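PDB 5K3J: acyl-coenzyme A oxidase acox-1.2 from Caenorhabditis elegans, which catalyses the FAD-dependent first step of peroxisomal beta-oxidation, desaturating the five-carbon omega side chain of ascaroside-CoA pheromone precursors with oxygen as electron acceptor. Local coordinates for residues 451-456 against 467-472; 268-271 against 275-278. All blocks are in the same frame, centred on the assembly; numbering follows the deposited sequence.

Contact 1: residues 451-456 against 467-472; sequences ELIKAG and YLADKS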
# COMPACT_ATOMS: atom_id res chain seq x y z
N GLU A 451 -2.95 -25.54 25.85
CA GLU A 451 -2.35 -26.81 26.26
C GLU A 451 -1.78 -26.71 27.66
O GLU A 451 -0.57 -26.85 27.86
CB GLU A 451 -1.24 -27.25 25.30
CG GLU A 451 -1.73 -27.99 24.06
CD GLU A 451 -0.64 -28.86 23.46
OE1 GLU A 451 0.55 -28.51 23.62
OE2 GLU A 451 -0.97 -29.89 22.83
N LEU A 452 -2.66 -26.48 28.63
CA LEU A 452 -2.29 -26.35 30.03
C LEU A 452 -3.54 -26.42 30.89
O LEU A 452 -3.49 -26.20 32.10
CB LEU A 452 -1.56 -25.03 30.30
CG LEU A 452 -0.03 -24.97 30.27
CD1 LEU A 452 0.46 -23.63 30.81
CD2 LEU A 452 0.59 -26.12 31.03
N ILE A 453 -4.67 -26.73 30.25
CA ILE A 453 -5.98 -26.59 30.90
C ILE A 453 -6.74 -27.93 30.92
O ILE A 453 -7.66 -28.11 31.72
CB ILE A 453 -6.82 -25.49 30.20
CG1 ILE A 453 -5.97 -24.23 30.03
CG2 ILE A 453 -8.08 -25.18 30.99
CD1 ILE A 453 -6.74 -23.01 29.60
N LYS A 454 -6.33 -28.83 30.04
CA LYS A 454 -6.79 -30.21 30.09
C LYS A 454 -5.84 -30.92 31.04
O LYS A 454 -6.03 -32.09 31.38
CB LYS A 454 -6.73 -30.85 28.70
CG LYS A 454 -7.29 -32.26 28.65
CD LYS A 454 -6.22 -33.27 28.29
CE LYS A 454 -6.33 -33.72 26.85
NZ LYS A 454 -5.07 -34.33 26.35
N ALA A 455 -4.82 -30.20 31.48
CA ALA A 455 -3.83 -30.75 32.40
C ALA A 455 -4.11 -30.33 33.83
O ALA A 455 -4.18 -31.16 34.73
CB ALA A 455 -2.43 -30.33 31.98
N GLY A 456 -4.28 -29.03 34.04
CA GLY A 456 -4.55 -28.49 35.36
C GLY A 456 -3.52 -27.48 35.81
O GLY A 456 -3.30 -27.28 37.00
N TYR A 467 -7.67 -15.07 30.64
CA TYR A 467 -9.05 -15.14 30.16
C TYR A 467 -9.36 -16.42 29.39
O TYR A 467 -10.52 -16.70 29.10
CB TYR A 467 -9.35 -13.93 29.27
CG TYR A 467 -8.77 -14.02 27.88
CD1 TYR A 467 -7.45 -13.65 27.63
CD2 TYR A 467 -9.53 -14.49 26.81
CE1 TYR A 467 -6.91 -13.74 26.36
CE2 TYR A 467 -9.00 -14.58 25.54
CZ TYR A 467 -7.69 -14.21 25.32
OH TYR A 467 -7.16 -14.30 24.05
N LEU A 468 -8.32 -17.18 29.05
CA LEU A 468 -8.50 -18.41 28.29
C LEU A 468 -9.04 -19.55 29.15
O LEU A 468 -9.77 -20.40 28.66
CB LEU A 468 -7.17 -18.82 27.64
CG LEU A 468 -6.65 -17.94 26.51
CD1 LEU A 468 -5.25 -18.36 26.11
CD2 LEU A 468 -7.58 -17.98 25.30
N ALA A 469 -8.67 -19.56 30.43
CA ALA A 469 -9.11 -20.62 31.32
C ALA A 469 -10.53 -20.38 31.83
O ALA A 469 -11.15 -21.26 32.42
CB ALA A 469 -8.15 -20.76 32.49
N ASP A 470 -11.03 -19.17 31.60
CA ASP A 470 -12.36 -18.80 32.07
C ASP A 470 -13.46 -19.28 31.14
O ASP A 470 -13.26 -20.15 30.29
CB ASP A 470 -12.49 -17.27 32.20
CG ASP A 470 -11.50 -16.69 33.17
OD1 ASP A 470 -10.97 -17.45 34.01
OD2 ASP A 470 -11.26 -15.46 33.11
N LYS A 471 -14.64 -18.70 31.33
CA LYS A 471 -15.75 -18.81 30.41
C LYS A 471 -16.66 -17.63 30.70
O LYS A 471 -16.95 -17.34 31.86
CB LYS A 471 -16.47 -20.15 30.57
CG LYS A 471 -17.27 -20.28 31.85
CD LYS A 471 -17.52 -21.73 32.19
CE LYS A 471 -18.50 -21.86 33.35
NZ LYS A 471 -18.01 -21.16 34.58
N SER A 472 -17.07 -16.93 29.66
CA SER A 472 -17.91 -15.75 29.85
C SER A 472 -19.37 -16.10 29.60
O SER A 472 -20.28 -15.53 30.22
CB SER A 472 -17.45 -14.61 28.95
OG SER A 472 -17.86 -13.37 29.49
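Ile453 reaches across to Ala469 with a single methyl, and nearly all of this small interface, 95 Å² in total, depends on it. Its CD1 sits 3.8 Å from the CA of Ala469 and 3.9 Å from CB of Ala469, an apolar touch. The branch gets there because CG1 lies beside the backbone N (chi1 -48°) and the chain then runs on extended (chi2 -169°), which points CD1 at the Ala469 backbone and methyl. Ile453 CD1 also comes within 4.1 Å of Leu468 O, while the Leu468 side chain stays a little farther off. This is the close part. The backbones are held loosely: even Ile453 and Ala469, the nearest pair, keep their CA atoms 6.8 Å apart, so the Ile453 side chain has to span the gap, and both residues remain partly open to solvent. Leu468, by contrast, is buried and lays CG against one face of the Tyr467 ring, whose OH is hydrogen-bonded to His530 ND1; the Tyr467 O takes a bond from Arg492 NH2, which ties this end to helix 481-507. Such a single-methyl apolar contact between two loop segments belongs to the long irregular connection between helices 435-450 and 481-507 of the acyl-CoA oxidase fold.

Contact 2: residues 268-271 against 275-278; sequences CKVE and TYVK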
# COMPACT_ATOMS: atom_id res chain seq x y z
N CYS A 268 26.59 -15.46 27.93
CA CYS A 268 27.36 -16.61 27.45
C CYS A 268 28.87 -16.34 27.41
O CYS A 268 29.31 -15.20 27.56
CB CYS A 268 26.89 -17.03 26.05
SG CYS A 268 27.89 -16.38 24.69
N LYS A 269 29.65 -17.40 27.20
CA LYS A 269 31.11 -17.30 27.17
C LYS A 269 31.77 -18.29 26.22
O LYS A 269 31.26 -19.39 25.98
CB LYS A 269 31.69 -17.53 28.56
CG LYS A 269 31.53 -16.39 29.54
CD LYS A 269 32.36 -16.67 30.77
CE LYS A 269 31.84 -15.91 31.98
NZ LYS A 269 32.51 -16.36 33.22
N VAL A 270 32.93 -17.90 25.70
CA VAL A 270 33.88 -18.82 25.08
C VAL A 270 35.26 -18.54 25.67
O VAL A 270 35.82 -17.47 25.45
CB VAL A 270 33.93 -18.69 23.55
CG1 VAL A 270 35.18 -19.36 23.00
CG2 VAL A 270 32.67 -19.28 22.92
N GLU A 271 35.79 -19.49 26.43
CA GLU A 271 37.09 -19.31 27.07
C GLU A 271 38.22 -19.55 26.07
O GLU A 271 38.02 -20.18 25.04
CB GLU A 271 37.24 -20.24 28.27
CG GLU A 271 36.11 -20.15 29.28
CD GLU A 271 36.36 -19.09 30.35
OE1 GLU A 271 36.16 -19.41 31.54
OE2 GLU A 271 36.76 -17.96 30.00
N THR A 275 36.37 -23.60 25.84
CA THR A 275 35.26 -23.97 26.71
C THR A 275 34.08 -23.04 26.49
O THR A 275 34.19 -21.83 26.67
CB THR A 275 35.66 -23.93 28.20
OG1 THR A 275 36.61 -24.96 28.47
CG2 THR A 275 34.44 -24.13 29.09
N TYR A 276 32.94 -23.62 26.10
CA TYR A 276 31.74 -22.82 25.89
C TYR A 276 30.82 -22.87 27.11
O TYR A 276 30.49 -23.95 27.61
CB TYR A 276 30.98 -23.30 24.65
CG TYR A 276 29.70 -22.54 24.43
CD1 TYR A 276 29.70 -21.26 23.89
CD2 TYR A 276 28.47 -23.10 24.77
CE1 TYR A 276 28.52 -20.56 23.69
CE2 TYR A 276 27.29 -22.41 24.58
CZ TYR A 276 27.32 -21.14 24.04
OH TYR A 276 26.14 -20.46 23.84
N VAL A 277 30.42 -21.70 27.58
CA VAL A 277 29.52 -21.60 28.72
C VAL A 277 28.12 -21.18 28.27
O VAL A 277 27.91 -20.05 27.84
CB VAL A 277 30.06 -20.60 29.76
CG1 VAL A 277 29.12 -20.53 30.96
CG2 VAL A 277 31.47 -21.00 30.19
N LYS A 278 27.18 -22.12 28.38
CA LYS A 278 25.80 -21.89 27.97
C LYS A 278 25.20 -20.67 28.66
O LYS A 278 25.47 -20.42 29.83
CB LYS A 278 24.93 -23.12 28.29
CG LYS A 278 25.27 -24.37 27.51
CD LYS A 278 26.33 -25.20 28.20
CE LYS A 278 26.52 -26.53 27.49
NZ LYS A 278 27.58 -27.36 28.12
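A short two-stranded antiparallel beta hairpin brings 268-271 back against 275-278. Lys269 and Val277 form the hydrogen-bonded pair: Val277 N gives a nearly straight bond (170°) to Lys269 O at 2.9 Å, arriving from above the carbonyl plane, and Lys269 N returns a longer one to Val277 O at 3.2 Å, in the carbonyl plane on a lone pair. Nearer the turn, Glu271 N donates to Thr275 O at 2.8 Å, and the two side chains lie alongside each other. On the Lys269 and Val277 face, their CB atoms are 3.7 Å apart. On the other face Val270 and Tyr276, a non-hydrogen-bonded pair, cross at about a right angle, with Val270 CG2 meeting the ring edge at CD1 of Tyr276, 3.7 Å away. The ring gets there with CG anti to the backbone N (chi1 178°), and its OH is hydrogen-bonded to His214 NE2. An alanine here would remove the ring and hydroxyl, and is likely to leave His214 without this mate and Val270 CG2 without its aromatic edge. Val270 and Tyr276 both rest on Leu204 of strand 197-205, so one side of the ribbon faces the protein, as is typical of a small beta hairpin packed against a larger sheet.

Contacts 1 and 2 are separate outlying pieces of the same chain: their centres lie 40 Å apart and their nearest atoms about 25 Å, with contact 2 closing before contact 1 opens. Each is peripheral, at 35 Å (contact 2) and 33 Å (contact 1) from the chain centre, yet each lies nearer a different ligand site. The hairpin of contact 2 leads toward the substrate-binding residues: the Cys268 side chain is about 6 Å from that of Ile284, and the Tyr276 side chain about 13 Å from the bound ascaroside-CoA. Contact 1 lies toward the ATP site, with the Leu468 side chain about 8 Å from that of Ala526, a residue of an ATP site shared between the two subunits of the dimer.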